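Local structure of acyl-CoA dehydrogenase domain protein Tcur3483 (6WY9) at residues E48-G53 and V365-I370; T160-D165 and C191-E196; L310-M315 and G330-Y335. The protein binds FAD and, as a member of the acyl-CoA dehydrogenase family, probably catalyses oxidation or reduction at a CH-CH group of its substrate. One frame throughout, in Å; residues are numbered along the deposited sequence.

Contact 1: residues E48-G53 and V365-I370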
# COMPACT_ATOMS: atom_id res chain seq x y z
N GLU A 48 10.57 15.11 -32.86
CA GLU A 48 9.29 14.92 -33.52
C GLU A 48 8.59 13.66 -33.03
O GLU A 48 7.38 13.67 -32.80
CB GLU A 48 9.47 14.88 -35.04
CG GLU A 48 9.88 16.20 -35.65
CD GLU A 48 9.77 16.20 -37.17
OE1 GLU A 48 8.92 15.46 -37.71
OE2 GLU A 48 10.55 16.93 -37.83
N ARG A 49 9.35 12.57 -32.86
CA ARG A 49 8.75 11.32 -32.39
C ARG A 49 8.03 11.52 -31.06
O ARG A 49 6.86 11.14 -30.91
CB ARG A 49 9.83 10.24 -32.28
CG ARG A 49 10.93 10.53 -31.25
CD ARG A 49 11.50 9.26 -30.62
NE ARG A 49 12.06 9.55 -29.31
CZ ARG A 49 11.34 9.65 -28.20
NH1 ARG A 49 10.02 9.47 -28.24
NH2 ARG A 49 11.93 9.94 -27.04
N ARG A 50 8.73 12.09 -30.07
CA ARG A 50 8.12 12.36 -28.77
C ARG A 50 7.06 13.45 -28.84
O ARG A 50 6.30 13.62 -27.88
CB ARG A 50 9.22 12.73 -27.75
CG ARG A 50 8.85 12.49 -26.29
CD ARG A 50 9.37 13.59 -25.34
NE ARG A 50 9.09 14.93 -25.85
CZ ARG A 50 7.87 15.45 -26.03
NH1 ARG A 50 6.80 14.73 -25.75
NH2 ARG A 50 7.73 16.68 -26.49
N ARG A 51 6.98 14.19 -29.95
CA ARG A 51 5.94 15.19 -30.17
C ARG A 51 4.66 14.58 -30.75
O ARG A 51 3.56 14.92 -30.29
CB ARG A 51 6.46 16.31 -31.08
CG ARG A 51 7.24 17.40 -30.35
CD ARG A 51 6.35 18.61 -30.07
NE ARG A 51 6.45 19.66 -31.09
CZ ARG A 51 5.59 19.83 -32.09
NH1 ARG A 51 5.78 20.81 -32.96
NH2 ARG A 51 4.54 19.02 -32.24
N VAL A 52 4.78 13.69 -31.74
CA VAL A 52 3.59 13.02 -32.27
C VAL A 52 3.12 11.92 -31.31
O VAL A 52 1.93 11.58 -31.30
CB VAL A 52 3.86 12.44 -33.67
CG1 VAL A 52 3.83 13.54 -34.73
CG2 VAL A 52 5.18 11.73 -33.70
N GLY A 53 4.03 11.36 -30.52
CA GLY A 53 3.64 10.37 -29.52
C GLY A 53 2.86 10.96 -28.37
O GLY A 53 1.99 10.29 -27.80
N VAL A 365 15.51 14.40 -18.42
CA VAL A 365 16.18 13.11 -18.59
C VAL A 365 15.28 12.22 -19.43
O VAL A 365 14.06 12.19 -19.23
CB VAL A 365 16.51 12.44 -17.23
CG1 VAL A 365 17.72 13.12 -16.60
CG2 VAL A 365 15.36 12.64 -16.31
N LEU A 366 15.88 11.50 -20.38
CA LEU A 366 15.11 10.64 -21.26
C LEU A 366 14.02 11.46 -21.93
O LEU A 366 12.86 11.04 -22.03
CB LEU A 366 14.55 9.44 -20.48
CG LEU A 366 15.63 8.54 -19.84
CD1 LEU A 366 15.03 7.49 -18.84
CD2 LEU A 366 16.47 7.84 -20.93
N ALA A 367 14.39 12.68 -22.36
CA ALA A 367 13.50 13.62 -23.04
C ALA A 367 12.25 13.97 -22.22
O ALA A 367 11.25 14.38 -22.79
CB ALA A 367 13.09 13.10 -24.43
N GLY A 368 12.28 13.82 -20.89
CA GLY A 368 11.12 14.12 -20.06
C GLY A 368 9.99 13.12 -20.15
O GLY A 368 8.88 13.42 -19.69
N GLN A 369 10.22 11.94 -20.74
CA GLN A 369 9.13 11.01 -21.02
C GLN A 369 8.43 10.54 -19.75
O GLN A 369 7.21 10.34 -19.74
CB GLN A 369 9.66 9.79 -21.78
CG GLN A 369 10.07 10.10 -23.19
CD GLN A 369 10.62 8.85 -23.84
OE1 GLN A 369 9.87 8.03 -24.39
NE2 GLN A 369 11.92 8.67 -23.74
N ILE A 370 9.20 10.25 -18.71
CA ILE A 370 8.58 9.73 -17.49
C ILE A 370 7.81 10.84 -16.79
O ILE A 370 6.75 10.61 -16.19
CB ILE A 370 9.63 9.10 -16.58
CG1 ILE A 370 10.19 7.82 -17.27
CG2 ILE A 370 8.99 8.76 -15.19
CD1 ILE A 370 11.55 7.34 -16.72

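Contact 2: residues T160-D165 and C191-E196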
# COMPACT_ATOMS: atom_id res chain seq x y z
N THR A 160 -27.64 9.81 -26.21
CA THR A 160 -27.56 10.19 -27.62
C THR A 160 -28.51 9.29 -28.39
O THR A 160 -28.45 8.06 -28.28
CB THR A 160 -26.12 10.05 -28.15
OG1 THR A 160 -25.26 11.02 -27.54
CG2 THR A 160 -26.08 10.24 -29.70
N ARG A 161 -29.42 9.88 -29.14
CA ARG A 161 -30.51 9.13 -29.72
C ARG A 161 -30.37 9.07 -31.24
O ARG A 161 -29.88 10.00 -31.88
CB ARG A 161 -31.88 9.74 -29.36
CG ARG A 161 -32.20 10.98 -30.15
CD ARG A 161 -33.67 11.41 -29.97
NE ARG A 161 -34.04 12.49 -30.90
CZ ARG A 161 -34.31 13.74 -30.54
NH1 ARG A 161 -34.25 14.10 -29.26
NH2 ARG A 161 -34.64 14.64 -31.45
N ALA A 162 -30.82 7.95 -31.79
CA ALA A 162 -30.89 7.76 -33.23
C ALA A 162 -32.29 7.25 -33.51
O ALA A 162 -32.67 6.19 -33.00
CB ALA A 162 -29.82 6.78 -33.72
N VAL A 163 -33.06 8.01 -34.29
CA VAL A 163 -34.46 7.70 -34.55
C VAL A 163 -34.63 7.32 -36.02
O VAL A 163 -34.04 7.96 -36.90
CB VAL A 163 -35.38 8.89 -34.20
CG1 VAL A 163 -35.26 9.26 -32.74
CG2 VAL A 163 -35.07 10.08 -35.09
N ARG A 164 -35.44 6.30 -36.28
CA ARG A 164 -35.70 5.88 -37.66
C ARG A 164 -36.56 6.90 -38.40
O ARG A 164 -37.61 7.32 -37.90
CB ARG A 164 -36.42 4.54 -37.67
CG ARG A 164 -35.55 3.35 -37.89
CD ARG A 164 -35.73 2.86 -39.29
NE ARG A 164 -35.42 1.44 -39.39
CZ ARG A 164 -35.39 0.78 -40.53
NH1 ARG A 164 -35.09 -0.52 -40.54
NH2 ARG A 164 -35.64 1.42 -41.66
N ASP A 165 -36.12 7.31 -39.58
CA ASP A 165 -36.94 8.15 -40.44
C ASP A 165 -37.43 7.42 -41.66
O ASP A 165 -38.59 7.60 -42.08
CB ASP A 165 -36.18 9.40 -40.87
CG ASP A 165 -37.06 10.43 -41.58
OD1 ASP A 165 -38.15 10.08 -42.09
OD2 ASP A 165 -36.67 11.62 -41.63
N CYS A 191 -25.45 4.74 -29.68
CA CYS A 191 -26.69 5.53 -29.66
C CYS A 191 -27.82 4.73 -29.03
O CYS A 191 -27.89 3.50 -29.15
CB CYS A 191 -27.17 5.94 -31.08
SG CYS A 191 -26.00 6.76 -32.18
N ARG A 192 -28.76 5.46 -28.42
CA ARG A 192 -30.04 4.92 -27.96
C ARG A 192 -31.02 4.81 -29.13
O ARG A 192 -31.48 5.82 -29.66
CB ARG A 192 -30.62 5.80 -26.86
CG ARG A 192 -32.04 5.39 -26.37
CD ARG A 192 -31.96 4.28 -25.33
NE ARG A 192 -30.83 4.50 -24.44
CZ ARG A 192 -30.22 3.56 -23.71
NH1 ARG A 192 -29.16 3.88 -22.98
NH2 ARG A 192 -30.65 2.30 -23.72
N THR A 193 -31.34 3.58 -29.53
CA THR A 193 -32.30 3.36 -30.61
C THR A 193 -33.68 2.92 -30.11
O THR A 193 -34.67 3.02 -30.86
CB THR A 193 -31.73 2.32 -31.60
OG1 THR A 193 -31.15 1.21 -30.90
CG2 THR A 193 -30.62 2.94 -32.47
N ASP A 194 -33.80 2.46 -28.88
CA ASP A 194 -35.11 2.05 -28.36
C ASP A 194 -35.27 2.61 -26.96
O ASP A 194 -34.80 2.00 -25.99
CB ASP A 194 -35.28 0.54 -28.36
CG ASP A 194 -36.68 0.12 -27.89
OD1 ASP A 194 -37.42 0.97 -27.35
OD2 ASP A 194 -37.03 -1.06 -28.07
N PRO A 195 -35.95 3.75 -26.82
CA PRO A 195 -35.99 4.42 -25.52
C PRO A 195 -36.83 3.69 -24.49
O PRO A 195 -36.81 4.09 -23.32
CB PRO A 195 -36.60 5.79 -25.86
CG PRO A 195 -37.01 5.73 -27.35
CD PRO A 195 -36.94 4.30 -27.76
N GLU A 196 -37.56 2.64 -24.86
CA GLU A 196 -38.40 1.93 -23.91
C GLU A 196 -37.80 0.61 -23.43
O GLU A 196 -38.34 0.01 -22.50
CB GLU A 196 -39.79 1.67 -24.51
CG GLU A 196 -40.59 2.94 -24.82
CD GLU A 196 -41.51 3.39 -23.67
OE1 GLU A 196 -41.10 4.27 -22.88
OE2 GLU A 196 -42.65 2.88 -23.58

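Contact 3: residues L310-M315 and G330-Y335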
# COMPACT_ATOMS: atom_id res chain seq x y z
N LEU A 310 3.66 -10.80 -17.67
CA LEU A 310 3.24 -12.19 -17.81
C LEU A 310 1.72 -12.30 -17.82
O LEU A 310 1.15 -13.06 -18.62
CB LEU A 310 3.84 -13.02 -16.67
CG LEU A 310 5.34 -13.29 -16.77
CD1 LEU A 310 5.84 -13.88 -15.46
CD2 LEU A 310 5.64 -14.21 -17.89
N LEU A 311 1.04 -11.53 -16.98
CA LEU A 311 -0.42 -11.52 -17.03
C LEU A 311 -0.92 -10.99 -18.38
O LEU A 311 -1.81 -11.57 -18.98
CB LEU A 311 -0.95 -10.69 -15.87
CG LEU A 311 -0.76 -11.29 -14.48
CD1 LEU A 311 -1.22 -10.25 -13.47
CD2 LEU A 311 -1.61 -12.59 -14.36
N ASN A 312 -0.29 -9.90 -18.89
CA ASN A 312 -0.66 -9.36 -20.20
C ASN A 312 -0.52 -10.40 -21.29
O ASN A 312 -1.40 -10.53 -22.17
CB ASN A 312 0.20 -8.13 -20.52
CG ASN A 312 -0.20 -6.95 -19.71
OD1 ASN A 312 -1.23 -7.03 -19.04
ND2 ASN A 312 0.58 -5.87 -19.74
N TRP A 313 0.57 -11.16 -21.25
CA TRP A 313 0.79 -12.17 -22.26
C TRP A 313 -0.30 -13.24 -22.24
O TRP A 313 -0.92 -13.55 -23.27
CB TRP A 313 2.18 -12.79 -22.08
CG TRP A 313 2.50 -13.78 -23.13
CD1 TRP A 313 2.67 -15.12 -22.97
CD2 TRP A 313 2.65 -13.52 -24.53
NE1 TRP A 313 2.95 -15.71 -24.19
CE2 TRP A 313 2.93 -14.74 -25.16
CE3 TRP A 313 2.59 -12.36 -25.31
CZ2 TRP A 313 3.15 -14.85 -26.53
CZ3 TRP A 313 2.81 -12.46 -26.66
CH2 TRP A 313 3.08 -13.70 -27.26
N LYS A 314 -0.56 -13.83 -21.06
CA LYS A 314 -1.66 -14.78 -20.94
C LYS A 314 -2.97 -14.17 -21.45
O LYS A 314 -3.71 -14.81 -22.22
CB LYS A 314 -1.83 -15.21 -19.49
CG LYS A 314 -0.69 -15.99 -18.88
CD LYS A 314 -1.12 -16.36 -17.45
CE LYS A 314 -2.43 -17.21 -17.40
NZ LYS A 314 -3.13 -17.07 -16.05
N MET A 315 -3.28 -12.94 -21.05
CA MET A 315 -4.58 -12.38 -21.44
C MET A 315 -4.67 -12.06 -22.93
O MET A 315 -5.73 -12.24 -23.54
CB MET A 315 -4.89 -11.18 -20.56
CG MET A 315 -4.95 -11.59 -19.07
SD MET A 315 -5.69 -13.25 -18.69
CE MET A 315 -4.93 -13.58 -17.08
N GLY A 330 -10.66 -8.03 -16.22
CA GLY A 330 -10.72 -6.97 -15.24
C GLY A 330 -9.54 -6.99 -14.29
O GLY A 330 -8.98 -5.94 -13.97
N ALA A 331 -9.15 -8.18 -13.80
CA ALA A 331 -8.02 -8.22 -12.87
C ALA A 331 -6.74 -7.75 -13.57
O ALA A 331 -5.96 -6.97 -13.01
CB ALA A 331 -7.84 -9.65 -12.32
N THR A 332 -6.54 -8.20 -14.81
CA THR A 332 -5.30 -7.85 -15.51
C THR A 332 -5.25 -6.37 -15.85
O THR A 332 -4.20 -5.74 -15.72
CB THR A 332 -5.17 -8.64 -16.80
OG1 THR A 332 -5.16 -10.03 -16.50
CG2 THR A 332 -3.83 -8.26 -17.52
N LYS A 333 -6.37 -5.82 -16.33
CA LYS A 333 -6.36 -4.39 -16.65
C LYS A 333 -6.21 -3.55 -15.39
O LYS A 333 -5.45 -2.56 -15.38
CB LYS A 333 -7.65 -4.05 -17.43
CG LYS A 333 -7.77 -2.63 -18.00
CD LYS A 333 -8.16 -1.63 -16.91
CE LYS A 333 -8.60 -0.28 -17.51
NZ LYS A 333 -8.89 0.72 -16.42
N ALA A 334 -6.91 -3.88 -14.31
CA ALA A 334 -6.75 -3.02 -13.15
C ALA A 334 -5.34 -3.12 -12.58
O ALA A 334 -4.71 -2.11 -12.22
CB ALA A 334 -7.80 -3.35 -12.07
N TYR A 335 -4.80 -4.35 -12.50
CA TYR A 335 -3.43 -4.51 -12.00
C TYR A 335 -2.43 -3.76 -12.89
O TYR A 335 -1.57 -3.00 -12.40
CB TYR A 335 -3.05 -6.00 -11.92
CG TYR A 335 -1.58 -6.13 -11.54
CD1 TYR A 335 -1.17 -5.78 -10.25
CD2 TYR A 335 -0.61 -6.50 -12.48
CE1 TYR A 335 0.19 -5.85 -9.89
CE2 TYR A 335 0.74 -6.57 -12.14
CZ TYR A 335 1.14 -6.23 -10.85
OH TYR A 335 2.49 -6.28 -10.50
O HOH W 1 -1.30 -6.62 -16.02

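Contact 1: residues E48-G53 and V365-I370
R50 and Q369 approach with their CA atoms 7.9 Å apart, where the flank of helix 47-55 meets the first turn of helix 369-380. The contact joins two parts of the acyl-CoA dehydrogenase fold: the N-terminal helical region and the C-terminal helical region. G368 takes the N-cap position of helix 369-380. L366, A367 and G368 all have positive phi, so the chain makes a tight turn just before the helix.

Two arginines reach from the first helix to this turn. The R50 chain lies with its CG anti to the backbone N (chi1 -156°) and then bends twice. This brings its CD within 3.3 Å of A367 O and 3.9 Å of A367 CB. Nearer the R50 backbone, CG lies 4.1 Å from Q369 CG, and the two side chains run alongside each other in opposing senses. The R50 guanidinium goes on to E360, with a salt bridge from NH2. Its buried NE has no hydrogen-bonding partner in the model.

R49 crosses Q369 at about a right angle. Its NH2 comes to 3.5 Å from Q369 NE2. Both are nitrogens that carry hydrogens, so this is a touch and not a bond. The guanidinium and amide planes are 52° apart. Q369 uses its other polar atom, OE1, for R271 of helix 263-286. Its NE2 turns back to L366 O at 3.1 Å, and L366 O also accepts from Q369 N, the two donors arriving from opposite faces of the carbonyl plane.

Contact 2: residues T160-D165 and C191-E196
R192 and R161 form a single parallel bridge between strands that belong to different sheets. Their CA atoms are 4.6 Å apart. R192 uses both of its backbone polar groups: its N donates to T160 O at 2.6 Å, a short and nearly straight bond, and its O accepts from A162 N at 3.1 Å. A CA-H...O contact from R161 CA reaches the same R192 O at 3.4 Å.

Strand 161-164 is an outer strand of the antiparallel sheet, and strand 186-192 lies within the mixed sheet. The bridge therefore ties together the two sheets of the beta-rich middle domain of the acyl-CoA dehydrogenase fold. A162 points its methyl group across the junction. Its CB rests 3.8 Å from C191 CB and 4.1 Å from T193 CG2, and I206 of strand 203-209 also touches both A162 and C191.

T193 has CG2 opposite its carbonyl carbon, which turns the methyl to A162 and leaves OG1 to bond with N248. T160 OG1 bonds with E148. Bends at chi2 (83°) and chi3 turn the R192 guanidinium off the bridge, where NH1 bonds with the carbonyl oxygens of L158 and A156, just before strand 161-164, while NH2 takes K199 O.

Contact 3: residues L310-M315 and G330-Y335
Two flat groups take part: the Y335 ring meets L311, and the N312 amide meets T332. The ring meets L311 at one carbon: Y335 CD2 is 3.9 Å from L311 CD1, and the two side chains cross at about a right angle. The Y335 side chain also touches A307 and M308 of helix 292-321 and an aromatic side chain of a neighbouring subunit. Y335 OH is bonded to K304 O. The N312 amide turns its oxygen to the second helix. OD1 comes within 3.3 Å of the T332 methyl CG2 and accepts a hydrogen bond from a water at 3.0 Å. The same water donates to T332 O, so it links the amide to the backbone of the facing helix.

Helices 292-321 and 326-350 are consecutive and separated by a short loop. They form a helical hairpin in the C-terminal domain, the helical-bundle part of the acyl-CoA dehydrogenase fold. The axes of the two short segments come to 9.9 Å, with 144° between their directions, so the helices run roughly antiparallel.

T332 carries most of the contact from helix 326-350. Its CG2 lies anti to the backbone N, which aims the methyl at N312 and at L311 CB, 4.1 Å away. Its OG1 stands beside the backbone N (chi1 -60°) and bonds with D328 O one turn earlier. M315 packs against the hydroxyl side. Its CG approaches T332 OG1 to 3.0 Å, a very short carbon-oxygen contact, to be read with caution. The M315 chain then bends at chi2, which leaves CE 3.6 Å from T332 OG1.

The three contacts lie well apart, and none touches another. Contact 3 is the buried one; contacts 1 and 2 are partly buried. Contact 1 spans two helical regions, whereas contact 3 stays within the C-terminal one, on helices 292-321 and 326-350, the second of which is followed by helix 369-380 of contact 1. Contact 2 is in the middle domain, on the other side of the chain's centre from contact 1. Only contact 2 is held by direct hydrogen bonds between its segments, backbone to backbone. Contact 1 works through long polar side chains that touch without bonding to each other. Contact 3 relies on close side-chain packing and one bridging water, and another subunit packs on it.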